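Side-chain contacts in putative ABC-transporter ATP-binding protein (Alicyclobacillus acidocaldarius, PDB 1Z47), which probably binds and hydrolyses ATP as the nucleotide-binding subunit of a putative sulfate ABC transporter: residues 54-57 against 58-62; 116-119 against 120-123; 133-136 against 137-140; 187-190 against 191-194; 229-232 against 233-237. All coordinates share one frame; numbering follows the deposited sequence.

Interaction 1. Residues 54-57 against 58-62; sequences KTTI and LRLIA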
loop_
_atom_site.group_PDB
_atom_site.type_symbol
_atom_site.label_atom_id
_atom_site.label_comp_id
_atom_site.label_asym_id
_atom_site.label_seq_id
_atom_site.Cartn_x
_atom_site.Cartn_y
_atom_site.Cartn_z
ATOM N N LYS B 54 -12.314 14.593 -3.494
ATOM C CA LYS B 54 -10.896 14.889 -3.658
ATOM C C LYS B 54 -10.470 15.107 -5.111
ATOM O O LYS B 54 -9.668 16.006 -5.403
ATOM C CB LYS B 54 -10.023 13.784 -3.008
ATOM C CG LYS B 54 -10.096 12.373 -3.654
ATOM C CD LYS B 54 -9.350 11.370 -2.752
ATOM C CE LYS B 54 -9.087 9.999 -3.399
ATOM N NZ LYS B 54 -10.325 9.242 -3.650
ATOM N N THR B 55 -10.984 14.306 -6.032
ATOM C CA THR B 55 -10.595 14.460 -7.436
ATOM C C THR B 55 -11.231 15.720 -8.039
ATOM O O THR B 55 -10.571 16.487 -8.773
ATOM C CB THR B 55 -10.985 13.199 -8.247
ATOM O OG1 THR B 55 -10.286 12.072 -7.701
ATOM C CG2 THR B 55 -10.596 13.338 -9.716
ATOM N N THR B 56 -12.496 15.951 -7.704
ATOM C CA THR B 56 -13.198 17.134 -8.199
ATOM C C THR B 56 -12.428 18.378 -7.762
ATOM O O THR B 56 -12.239 19.295 -8.560
ATOM C CB THR B 56 -14.633 17.183 -7.654
ATOM O OG1 THR B 56 -15.300 15.965 -8.022
ATOM C CG2 THR B 56 -15.409 18.395 -8.248
ATOM N N ILE B 57 -11.965 18.399 -6.507
ATOM C CA ILE B 57 -11.193 19.534 -5.989
ATOM C C ILE B 57 -9.912 19.738 -6.823
ATOM O O ILE B 57 -9.605 20.865 -7.243
ATOM C CB ILE B 57 -10.816 19.326 -4.499
ATOM C CG1 ILE B 57 -12.076 19.519 -3.622
ATOM C CG2 ILE B 57 -9.680 20.279 -4.095
ATOM C CD1 ILE B 57 -11.831 19.335 -2.123
ATOM N N LEU B 58 -9.157 18.659 -7.051
ATOM C CA LEU B 58 -7.939 18.754 -7.860
ATOM C C LEU B 58 -8.298 19.343 -9.235
ATOM O O LEU B 58 -7.616 20.252 -9.725
ATOM C CB LEU B 58 -7.298 17.365 -8.049
ATOM C CG LEU B 58 -5.853 17.464 -8.519
ATOM C CD1 LEU B 58 -4.946 17.758 -7.319
ATOM C CD2 LEU B 58 -5.455 16.163 -9.247
ATOM N N ARG B 59 -9.373 18.838 -9.846
ATOM C CA ARG B 59 -9.822 19.322 -11.153
ATOM C C ARG B 59 -10.325 20.784 -11.101
ATOM O O ARG B 59 -10.216 21.508 -12.093
ATOM C CB ARG B 59 -10.909 18.405 -11.718
ATOM C CG ARG B 59 -10.399 16.992 -12.024
ATOM C CD ARG B 59 -11.533 16.041 -12.351
ATOM N NE ARG B 59 -12.300 16.520 -13.494
ATOM C CZ ARG B 59 -11.813 16.635 -14.728
ATOM N NH1 ARG B 59 -12.588 17.092 -15.707
ATOM N NH2 ARG B 59 -10.556 16.280 -14.984
ATOM N N LEU B 60 -10.858 21.209 -9.954
ATOM C CA LEU B 60 -11.328 22.596 -9.792
ATOM C C LEU B 60 -10.123 23.537 -9.762
ATOM O O LEU B 60 -10.226 24.693 -10.168
ATOM C CB LEU B 60 -12.103 22.789 -8.480
ATOM C CG LEU B 60 -13.633 22.838 -8.394
ATOM C CD1 LEU B 60 -14.203 23.616 -9.574
ATOM C CD2 LEU B 60 -14.203 21.455 -8.358
ATOM N N ILE B 61 -8.992 23.048 -9.253
ATOM C CA ILE B 61 -7.779 23.857 -9.198
ATOM C C ILE B 61 -7.180 23.955 -10.609
ATOM O O ILE B 61 -6.600 24.985 -10.992
ATOM C CB ILE B 61 -6.720 23.238 -8.260
ATOM C CG1 ILE B 61 -7.246 23.171 -6.827
ATOM C CG2 ILE B 61 -5.440 24.074 -8.300
ATOM C CD1 ILE B 61 -6.297 22.465 -5.857
ATOM N N ALA B 62 -7.329 22.882 -11.383
ATOM C CA ALA B 62 -6.802 22.843 -12.749
ATOM C C ALA B 62 -7.635 23.683 -13.717
ATOM O O ALA B 62 -7.119 24.239 -14.683
ATOM C CB ALA B 62 -6.742 21.400 -13.243
#

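Interaction 2. Residues 116-119 against 120-123; sequences RVPK and DEMD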
loop_
_atom_site.group_PDB
_atom_site.type_symbol
_atom_site.label_atom_id
_atom_site.label_comp_id
_atom_site.label_asym_id
_atom_site.label_seq_id
_atom_site.Cartn_x
_atom_site.Cartn_y
_atom_site.Cartn_z
ATOM N N ARG B 116 7.084 31.172 -26.137
ATOM C CA ARG B 116 7.846 31.943 -27.116
ATOM C C ARG B 116 9.314 32.119 -26.716
ATOM O O ARG B 116 9.998 33.020 -27.200
ATOM C CB ARG B 116 7.183 33.306 -27.357
ATOM C CG ARG B 116 5.820 33.171 -28.018
ATOM C CD ARG B 116 5.292 34.476 -28.568
ATOM N NE ARG B 116 4.097 34.230 -29.372
ATOM C CZ ARG B 116 3.518 35.128 -30.164
ATOM N NH1 ARG B 116 4.019 36.354 -30.268
ATOM N NH2 ARG B 116 2.438 34.793 -30.859
ATOM N N VAL B 117 9.786 31.243 -25.832
ATOM C CA VAL B 117 11.172 31.281 -25.379
ATOM C C VAL B 117 12.069 31.019 -26.587
ATOM O O VAL B 117 11.833 30.071 -27.333
ATOM C CB VAL B 117 11.439 30.182 -24.320
ATOM C CG1 VAL B 117 12.900 30.204 -23.873
ATOM C CG2 VAL B 117 10.510 30.381 -23.133
ATOM N N PRO B 118 13.090 31.867 -26.810
ATOM C CA PRO B 118 14.004 31.683 -27.944
ATOM C C PRO B 118 14.705 30.327 -27.856
ATOM O O PRO B 118 14.895 29.784 -26.764
ATOM C CB PRO B 118 14.998 32.841 -27.787
ATOM C CG PRO B 118 14.151 33.918 -27.140
ATOM C CD PRO B 118 13.375 33.129 -26.100
ATOM N N LYS B 119 15.138 29.804 -28.999
ATOM C CA LYS B 119 15.794 28.493 -29.029
ATOM C C LYS B 119 16.895 28.224 -28.015
ATOM O O LYS B 119 16.861 27.200 -27.330
ATOM C CB LYS B 119 16.341 28.172 -30.432
ATOM C CG LYS B 119 17.037 26.795 -30.484
ATOM C CD LYS B 119 17.476 26.421 -31.901
ATOM C CE LYS B 119 17.890 24.953 -32.010
ATOM N NZ LYS B 119 19.272 24.666 -31.522
ATOM N N ASP B 120 17.887 29.104 -27.919
ATOM C CA ASP B 120 18.974 28.875 -26.969
ATOM C C ASP B 120 18.550 28.665 -25.530
ATOM O O ASP B 120 19.080 27.774 -24.840
ATOM C CB ASP B 120 19.981 30.029 -27.003
ATOM C CG ASP B 120 20.943 29.910 -28.151
ATOM O OD1 ASP B 120 20.528 29.373 -29.204
ATOM O OD2 ASP B 120 22.104 30.354 -28.007
ATOM N N GLU B 121 17.629 29.511 -25.075
ATOM C CA GLU B 121 17.139 29.448 -23.703
ATOM C C GLU B 121 16.217 28.224 -23.494
ATOM O O GLU B 121 16.229 27.617 -22.439
ATOM C CB GLU B 121 16.423 30.765 -23.352
ATOM C CG GLU B 121 17.415 31.935 -23.077
ATOM C CD GLU B 121 17.985 32.573 -24.340
ATOM O OE1 GLU B 121 18.986 33.333 -24.232
ATOM O OE2 GLU B 121 17.436 32.342 -25.444
ATOM N N MET B 122 15.426 27.868 -24.499
ATOM C CA MET B 122 14.572 26.684 -24.364
ATOM C C MET B 122 15.465 25.480 -24.124
ATOM O O MET B 122 15.217 24.654 -23.237
ATOM C CB MET B 122 13.766 26.490 -25.634
ATOM C CG MET B 122 12.958 25.216 -25.667
ATOM S SD MET B 122 12.257 25.078 -27.276
ATOM C CE MET B 122 11.326 26.725 -27.429
ATOM N N ASP B 123 16.529 25.396 -24.913
ATOM C CA ASP B 123 17.502 24.316 -24.829
ATOM C C ASP B 123 18.182 24.163 -23.501
ATOM O O ASP B 123 18.328 23.052 -22.995
ATOM C CB ASP B 123 18.588 24.498 -25.877
ATOM C CG ASP B 123 18.326 23.691 -27.106
ATOM O OD1 ASP B 123 17.687 24.220 -28.052
ATOM O OD2 ASP B 123 18.754 22.515 -27.104
#

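Interaction 3. Residues 133-136 against 137-140; sequences MRLE and SYAN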
loop_
_atom_site.group_PDB
_atom_site.type_symbol
_atom_site.label_atom_id
_atom_site.label_comp_id
_atom_site.label_asym_id
_atom_site.label_seq_id
_atom_site.Cartn_x
_atom_site.Cartn_y
_atom_site.Cartn_z
ATOM N N MET B 133 16.692 15.512 -13.251
ATOM C CA MET B 133 15.936 14.285 -13.083
ATOM C C MET B 133 16.552 12.975 -13.556
ATOM O O MET B 133 15.856 11.979 -13.719
ATOM C CB MET B 133 14.535 14.482 -13.642
ATOM C CG MET B 133 13.701 15.266 -12.622
ATOM S SD MET B 133 12.248 16.046 -13.231
ATOM C CE MET B 133 11.137 14.689 -13.280
ATOM N N ARG B 134 17.864 12.969 -13.736
ATOM C CA ARG B 134 18.564 11.760 -14.132
ATOM C C ARG B 134 17.999 11.150 -15.413
ATOM O O ARG B 134 17.806 9.937 -15.492
ATOM C CB ARG B 134 18.474 10.739 -12.993
ATOM C CG ARG B 134 18.981 11.248 -11.651
ATOM C CD ARG B 134 20.509 11.284 -11.595
ATOM N NE ARG B 134 21.093 9.947 -11.453
ATOM C CZ ARG B 134 22.402 9.697 -11.390
ATOM N NH1 ARG B 134 23.281 10.694 -11.459
ATOM N NH2 ARG B 134 22.836 8.450 -11.255
ATOM N N LEU B 135 17.715 11.994 -16.398
ATOM C CA LEU B 135 17.192 11.539 -17.685
ATOM C C LEU B 135 18.095 11.960 -18.832
ATOM O O LEU B 135 17.660 11.966 -19.989
ATOM C CB LEU B 135 15.807 12.122 -17.965
ATOM C CG LEU B 135 14.594 11.646 -17.179
ATOM C CD1 LEU B 135 13.459 12.638 -17.387
ATOM C CD2 LEU B 135 14.211 10.242 -17.645
ATOM N N GLU B 136 19.332 12.339 -18.527
ATOM C CA GLU B 136 20.243 12.759 -19.596
ATOM C C GLU B 136 20.572 11.563 -20.508
ATOM O O GLU B 136 20.521 11.673 -21.740
ATOM C CB GLU B 136 21.532 13.353 -19.003
ATOM C CG GLU B 136 22.334 12.361 -18.166
ATOM C CD GLU B 136 21.500 11.723 -17.063
ATOM O OE1 GLU B 136 21.161 12.436 -16.086
ATOM O OE2 GLU B 136 21.173 10.515 -17.188
ATOM N N SER B 137 20.889 10.419 -19.914
ATOM C CA SER B 137 21.203 9.254 -20.726
ATOM C C SER B 137 19.993 8.782 -21.551
ATOM O O SER B 137 20.130 7.917 -22.408
ATOM C CB SER B 137 21.759 8.101 -19.864
ATOM O OG SER B 137 20.866 7.697 -18.837
ATOM N N TYR B 138 18.820 9.371 -21.316
ATOM C CA TYR B 138 17.620 8.981 -22.067
ATOM C C TYR B 138 17.045 10.052 -22.985
ATOM O O TYR B 138 15.995 9.840 -23.596
ATOM C CB TYR B 138 16.542 8.479 -21.090
ATOM C CG TYR B 138 17.056 7.385 -20.159
ATOM C CD1 TYR B 138 17.422 7.676 -18.838
ATOM C CD2 TYR B 138 17.259 6.081 -20.625
ATOM C CE1 TYR B 138 17.984 6.703 -17.997
ATOM C CE2 TYR B 138 17.826 5.090 -19.789
ATOM C CZ TYR B 138 18.186 5.414 -18.478
ATOM O OH TYR B 138 18.775 4.463 -17.659
ATOM N N ALA B 139 17.755 11.179 -23.126
ATOM C CA ALA B 139 17.299 12.304 -23.964
ATOM C C ALA B 139 16.888 11.935 -25.393
ATOM O O ALA B 139 15.861 12.414 -25.909
ATOM C CB ALA B 139 18.393 13.390 -24.034
ATOM N N ASN B 140 17.707 11.118 -26.045
ATOM C CA ASN B 140 17.407 10.719 -27.422
ATOM C C ASN B 140 16.616 9.421 -27.537
ATOM O O ASN B 140 16.526 8.839 -28.623
ATOM C CB ASN B 140 18.684 10.611 -28.278
ATOM C CG ASN B 140 19.734 9.685 -27.683
ATOM O OD1 ASN B 140 19.435 8.818 -26.838
ATOM N ND2 ASN B 140 20.985 9.859 -28.128
HETATM O O HOH W 1 20.481 10.683 -24.658
#

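Interaction 4. Residues 187-190 against 191-194; sequences FVRQ and VHDE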
loop_
_atom_site.group_PDB
_atom_site.type_symbol
_atom_site.label_atom_id
_atom_site.label_comp_id
_atom_site.label_asym_id
_atom_site.label_seq_id
_atom_site.Cartn_x
_atom_site.Cartn_y
_atom_site.Cartn_z
ATOM N N PHE B 187 10.893 10.359 -4.999
ATOM C CA PHE B 187 11.488 11.204 -6.022
ATOM C C PHE B 187 10.699 12.495 -6.194
ATOM O O PHE B 187 11.283 13.593 -6.238
ATOM C CB PHE B 187 11.535 10.445 -7.345
ATOM C CG PHE B 187 12.032 11.264 -8.481
ATOM C CD1 PHE B 187 13.306 11.799 -8.454
ATOM C CD2 PHE B 187 11.228 11.491 -9.585
ATOM C CE1 PHE B 187 13.773 12.558 -9.515
ATOM C CE2 PHE B 187 11.679 12.241 -10.641
ATOM C CZ PHE B 187 12.957 12.774 -10.611
ATOM N N VAL B 188 9.376 12.360 -6.293
ATOM C CA VAL B 188 8.497 13.508 -6.460
ATOM C C VAL B 188 8.710 14.468 -5.290
ATOM O O VAL B 188 8.727 15.688 -5.473
ATOM C CB VAL B 188 6.999 13.082 -6.507
ATOM C CG1 VAL B 188 6.104 14.300 -6.287
ATOM C CG2 VAL B 188 6.665 12.427 -7.860
ATOM N N ARG B 189 8.872 13.914 -4.093
ATOM C CA ARG B 189 9.102 14.753 -2.914
ATOM C C ARG B 189 10.442 15.487 -3.045
ATOM O O ARG B 189 10.512 16.691 -2.841
ATOM C CB ARG B 189 9.092 13.918 -1.618
ATOM C CG ARG B 189 9.253 14.748 -0.322
ATOM C CD ARG B 189 8.037 15.629 0.033
ATOM N NE ARG B 189 8.476 16.897 0.634
ATOM C CZ ARG B 189 7.795 17.632 1.510
ATOM N NH1 ARG B 189 6.603 17.258 1.944
ATOM N NH2 ARG B 189 8.313 18.770 1.945
ATOM N N GLN B 190 11.504 14.771 -3.397
ATOM C CA GLN B 190 12.812 15.423 -3.539
ATOM C C GLN B 190 12.752 16.524 -4.609
ATOM O O GLN B 190 13.305 17.620 -4.437
ATOM C CB GLN B 190 13.901 14.388 -3.884
ATOM C CG GLN B 190 15.189 15.010 -4.402
ATOM C CD GLN B 190 16.270 13.985 -4.700
ATOM O OE1 GLN B 190 16.922 13.471 -3.785
ATOM N NE2 GLN B 190 16.464 13.678 -5.986
ATOM N N VAL B 191 12.063 16.243 -5.707
ATOM C CA VAL B 191 11.941 17.235 -6.760
ATOM C C VAL B 191 11.190 18.462 -6.211
ATOM O O VAL B 191 11.653 19.598 -6.346
ATOM C CB VAL B 191 11.234 16.636 -7.983
ATOM C CG1 VAL B 191 10.798 17.737 -8.937
ATOM C CG2 VAL B 191 12.193 15.683 -8.707
ATOM N N HIS B 192 10.043 18.229 -5.570
ATOM C CA HIS B 192 9.261 19.317 -4.993
ATOM C C HIS B 192 10.097 20.233 -4.094
ATOM O O HIS B 192 10.027 21.450 -4.194
ATOM C CB HIS B 192 8.109 18.762 -4.153
ATOM C CG HIS B 192 7.419 19.802 -3.327
ATOM N ND1 HIS B 192 6.381 20.570 -3.811
ATOM C CD2 HIS B 192 7.626 20.202 -2.049
ATOM C CE1 HIS B 192 5.973 21.399 -2.863
ATOM N NE2 HIS B 192 6.711 21.197 -1.784
ATOM N N ASP B 193 10.862 19.637 -3.197
ATOM C CA ASP B 193 11.663 20.420 -2.291
ATOM C C ASP B 193 12.695 21.212 -3.053
ATOM O O ASP B 193 13.090 22.300 -2.633
ATOM C CB ASP B 193 12.317 19.505 -1.261
ATOM C CG ASP B 193 11.298 18.924 -0.300
ATOM O OD1 ASP B 193 11.612 17.965 0.438
ATOM O OD2 ASP B 193 10.170 19.449 -0.293
ATOM N N GLU B 194 13.114 20.674 -4.188
ATOM C CA GLU B 194 14.110 21.356 -4.997
ATOM C C GLU B 194 13.515 22.524 -5.770
ATOM O O GLU B 194 13.998 23.645 -5.662
ATOM C CB GLU B 194 14.758 20.383 -5.979
ATOM C CG GLU B 194 15.874 21.022 -6.773
ATOM C CD GLU B 194 17.014 21.455 -5.876
ATOM O OE1 GLU B 194 17.843 22.288 -6.309
ATOM O OE2 GLU B 194 17.077 20.952 -4.733
#

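Interaction 5. Residues 229-232 against 233-237; sequences TPEE and VYEKP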
loop_
_atom_site.group_PDB
_atom_site.type_symbol
_atom_site.label_atom_id
_atom_site.label_comp_id
_atom_site.label_asym_id
_atom_site.label_seq_id
_atom_site.Cartn_x
_atom_site.Cartn_y
_atom_site.Cartn_z
ATOM N N THR B 229 -1.263 18.796 9.805
ATOM C CA THR B 229 -0.038 18.061 9.556
ATOM C C THR B 229 -0.255 16.585 9.832
ATOM O O THR B 229 -1.221 16.207 10.486
ATOM C CB THR B 229 1.078 18.494 10.478
ATOM O OG1 THR B 229 0.747 18.092 11.806
ATOM C CG2 THR B 229 1.295 20.020 10.415
ATOM N N PRO B 230 0.654 15.729 9.341
ATOM C CA PRO B 230 0.551 14.283 9.547
ATOM C C PRO B 230 0.376 13.962 11.027
ATOM O O PRO B 230 -0.446 13.124 11.407
ATOM C CB PRO B 230 1.888 13.769 9.006
ATOM C CG PRO B 230 2.112 14.655 7.834
ATOM C CD PRO B 230 1.760 16.038 8.413
ATOM N N GLU B 231 1.156 14.635 11.867
ATOM C CA GLU B 231 1.067 14.389 13.289
ATOM C C GLU B 231 -0.280 14.871 13.801
ATOM O O GLU B 231 -0.922 14.182 14.586
ATOM C CB GLU B 231 2.201 15.084 14.040
ATOM C CG GLU B 231 2.273 14.623 15.484
ATOM C CD GLU B 231 3.385 15.282 16.265
ATOM O OE1 GLU B 231 3.429 15.085 17.504
ATOM O OE2 GLU B 231 4.208 15.987 15.641
ATOM N N GLU B 232 -0.713 16.038 13.332
ATOM C CA GLU B 232 -1.988 16.576 13.746
ATOM C C GLU B 232 -3.129 15.595 13.459
ATOM O O GLU B 232 -3.845 15.185 14.383
ATOM C CB GLU B 232 -2.242 17.927 13.062
ATOM C CG GLU B 232 -1.549 19.079 13.804
ATOM C CD GLU B 232 -1.551 20.413 13.070
ATOM O OE1 GLU B 232 -1.040 21.391 13.667
ATOM O OE2 GLU B 232 -2.043 20.503 11.922
ATOM N N VAL B 233 -3.282 15.193 12.196
ATOM C CA VAL B 233 -4.374 14.284 11.849
ATOM C C VAL B 233 -4.278 12.904 12.491
ATOM O O VAL B 233 -5.302 12.258 12.695
ATOM C CB VAL B 233 -4.532 14.133 10.317
ATOM C CG1 VAL B 233 -4.922 15.466 9.723
ATOM C CG2 VAL B 233 -3.238 13.603 9.696
ATOM N N TYR B 234 -3.068 12.464 12.838
ATOM C CA TYR B 234 -2.874 11.155 13.459
ATOM C C TYR B 234 -3.058 11.163 14.978
ATOM O O TYR B 234 -3.711 10.274 15.539
ATOM C CB TYR B 234 -1.466 10.614 13.152
ATOM C CG TYR B 234 -1.203 9.189 13.634
ATOM C CD1 TYR B 234 -1.350 8.090 12.777
ATOM C CD2 TYR B 234 -0.777 8.944 14.936
ATOM C CE1 TYR B 234 -1.074 6.785 13.218
ATOM C CE2 TYR B 234 -0.499 7.654 15.377
ATOM C CZ TYR B 234 -0.646 6.580 14.520
ATOM O OH TYR B 234 -0.335 5.321 14.975
ATOM N N GLU B 235 -2.463 12.151 15.642
ATOM C CA GLU B 235 -2.546 12.223 17.095
ATOM C C GLU B 235 -3.734 13.019 17.629
ATOM O O GLU B 235 -4.209 12.738 18.727
ATOM C CB GLU B 235 -1.234 12.780 17.659
ATOM C CG GLU B 235 -0.016 11.907 17.330
ATOM C CD GLU B 235 0.014 10.577 18.078
ATOM O OE1 GLU B 235 -1.065 10.032 18.414
ATOM O OE2 GLU B 235 1.126 10.058 18.320
ATOM N N LYS B 236 -4.215 13.989 16.851
ATOM C CA LYS B 236 -5.346 14.821 17.240
ATOM C C LYS B 236 -6.463 14.826 16.182
ATOM O O LYS B 236 -6.836 15.869 15.646
ATOM C CB LYS B 236 -4.864 16.250 17.527
ATOM C CG LYS B 236 -3.795 16.288 18.628
ATOM C CD LYS B 236 -3.411 17.715 19.039
ATOM C CE LYS B 236 -2.459 18.368 18.043
ATOM N NZ LYS B 236 -2.126 19.783 18.395
ATOM N N PRO B 237 -6.993 13.632 15.849
ATOM C CA PRO B 237 -8.069 13.550 14.853
ATOM C C PRO B 237 -9.273 14.397 15.277
ATOM O O PRO B 237 -9.730 14.316 16.420
ATOM C CB PRO B 237 -8.381 12.051 14.790
ATOM C CG PRO B 237 -7.894 11.509 16.140
ATOM C CD PRO B 237 -6.625 12.299 16.359
#

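Interaction 1. Residues 54-57 against 58-62
Thr-55 O accepts the backbone N of Arg-59 at 2.8 Å in a nearly straight bond (167°). The aliphatic start of the Arg-59 side chain lies against this oxygen, with Arg-59 CG 3.3 Å from Thr-55 O. The two side chains run next to each other in the same direction, and Thr-55 CG2 meets Arg-59 CD at 3.9 Å. Arg-59 CG stands beside its own N (chi1 -65°), which lays the chain along the preceding turn; a bend at chi3 then turns the guanidinium to a salt bridge with Glu-65. One residue further on, Leu-60 N bonds to Thr-56 O at 2.7 Å. Thr-56 and Leu-60 likewise lie alongside one another, but the 3.3 Å between Thr-56 CG2 and Leu-60 CD2 is tighter than normal packing. Because the first torsion of Leu-60 is also far from staggered (-101°), the exact placing of its methyls is doubtful. The hydroxyl of Thr-56 bonds to Arg-29 O. On another side of the helix Ile-57 CG2 and Ile-61 CD1 make a looser apolar pair, 4.4 Å apart, packed on Phe-17. Lys-54 NZ reaches back to Gly-48 O and Pro-49 O in weak bonds, an arrangement consistent with the Walker A P-loop leading into the helix of a strand-loop-helix unit.

Interaction 2. Residues 116-119 against 120-123
Val-117 CG1 comes over the first turn of the helix, 3.6 Å from Glu-121 CB and close to the backbone N of Met-122. With CG1 anti to its own N (chi1 179°), the valine turns this methyl to the helix. Glu-121 bends at chi2, bringing its OE2 within 3.4 Å of Pro-118 CB, so the carboxylate end lies against the proline ring. Met-122 curls at its last torsion and sets its terminal methyl on the preceding loop, CE being 3.4 Å from Val-117 O. On the outer surface Lys-119 stretches past Asp-123: Lys-119 CG is 3.6 Å from Asp-123 OD1, whereas the ammonium NZ stays 3.8 Å from that oxygen, a long salt bridge that should hold the pair only loosely.

Beneath these side chains the backbone sets their spacing. Pro-118 occupies the N-cap, and its O receives Met-122 N at 3.0 Å; Asp-123 N pairs with Lys-119 O in the following bond. Asp-123 OD2 has a further weak, long ion pair with Arg-127. The contact lies at the protein surface, where the loop after helix 104-109 enters helix 119-132, with Met-122 packed on Leu-112 and Arg-113 of that loop.

Interaction 3. Residues 133-136 against 137-140
Glu-136 folds its carboxylate back onto the very next residue: Ser-137 N donates to Glu-136 OE2 at 2.7 Å in a nearly straight bond (169°). The donor arrives on the anti side of this oxygen, 34° out of the carboxylate plane. What makes the return possible is the crowded position of Glu-136 CG between its own N and carbonyl carbon (chi1 62°), followed by a bend at chi2. A weak bond from Ser-137 OG, 3.3 Å from the same OE2, adds a second hold. Ser-137 OG also sits 3.2 Å above one face of the Tyr-138 ring, toward its rim. The edge of that ring is turned to the preceding backbone, with Tyr-138 CD1 4.0 Å from Leu-135 CA and Arg-134 O close to the ring plane.

Tyr-138 N bonds to Leu-135 O and Ala-139 N to Glu-136 O, each spanning three residues. A water donates to Glu-136 O and accepts from Asn-140 N, bridging Glu-136 to Asn-140. Just before the turn, Arg-134, at positive phi, is the C-prime residue of the Schellman motif closing helix 119-132. Leu-135 packs on Leu-130 of that helix and on Val-154 of helix 148-160, whose Arg-153 bonds to Met-133 O and Arg-134 O.

Interaction 4. Residues 187-190 against 191-194
Helix 178-195, the crossover helix between parallel strands 166-170 and 198-203 of a beta-alpha-beta unit, carries an Arg-189 to Asp-193 salt bridge one turn apart. Arg-189 NH2 meets the syn lone pair of Asp-193 OD2 at 3.0 Å, the oxygen lying 24° out of the guanidinium plane. Arg-189 NE adds weak bonds to both carboxylate oxygens, at 3.3 Å to Asp-193 OD1. Since the two flat groups are turned 70° against each other, this is not a coplanar two-pronged pairing. Bends at chi2 and chi3 swing the arginine back over its own helix, where His-192 CD2 lies 4.0 Å above the guanidinium plane, toward the rim. Arg-189 NH1 bonds to Val-212 O, and NH2 has a second carboxylate partner in Asp-214. Replacing this arginine by a leucine would probably leave Asp-193 and Asp-214 without their shared positive charge and Val-212 O without its donor.

Elsewhere on the helix, Phe-187 and Val-191 make a CH-pi contact. Val-191 CG2 stands over one face of the Phe-187 ring, 3.8 Å from its centroid and 22° off the normal. That apolar side faces helices 148-160 and 119-132, with Val-191 on Leu-156, Leu-160 and Phe-132, while His-192 packs on Met-43 of strand 43-47 and its ND1 bonds to Ser-199 in strand 198-203.

Interaction 5. Residues 229-232 against 233-237
The carboxylate planes of Glu-231 and Glu-235 stand 60° apart, and their stems cross where Glu-231 CG and Glu-235 CG come within 4.0 Å. Their oxygens keep apart, and Arg-334 of the second subunit forms salt bridges with both, which would probably offset the like charges. The Tyr-234 ring has Glu-235 CG at its edge, in plane. It also makes an edge-to-face contact with Phe-308 of the second subunit and a cation-pi contact with Arg-285, while its OH bonds to Lys-287.

At the start of the helix Thr-229 and Glu-232 form a capping box. Glu-232 N donates to Thr-229 OG1 at 2.9 Å, and Thr-229 N returns a bond to Glu-232 OE2 at 2.8 Å, met from above the carboxylate plane (43° out of it). The extended glutamate chain reaches back across the first turn to the N-cap to make this second bond.

Val-233 fits over the same turn. Its CG2, lodged between its own N and carbonyl carbon, lies 3.3 Å from Pro-230 O and 3.4 Å from Thr-229 O, and Thr-229 O also takes the Val-233 N-H in an almost straight bond (167°). The valine side chain packs on Val-242 of helix 240-245; an alanine here would probably open a gap against Val-242 and uncover these two carbonyls. At the other end Lys-236 N bonds to Glu-232 O at 2.8 Å, and Lys-236 O accepts a weak bond from Gln-226.

Only interactions 3 and 4 touch: Met-133 CG lies close against Phe-187 CZ (3.3 Å, a tight approach) and packs on Val-191 CG2 at 4.2 Å, joining the turn after helix 119-132 to helix 178-195. Interaction 2 lies at the other end of helix 119-132, its centre about 19 Å from that of interaction 3. Interaction 1, at the probable P-loop, marks the likely nucleotide site; its nearest atoms are about 12 Å from interaction 4 and 14 Å from interaction 5. Interaction 5, across the chain's centre from interaction 3, approaches interaction 4 to about 8 Å between nearest atoms and has salt bridges to the second subunit.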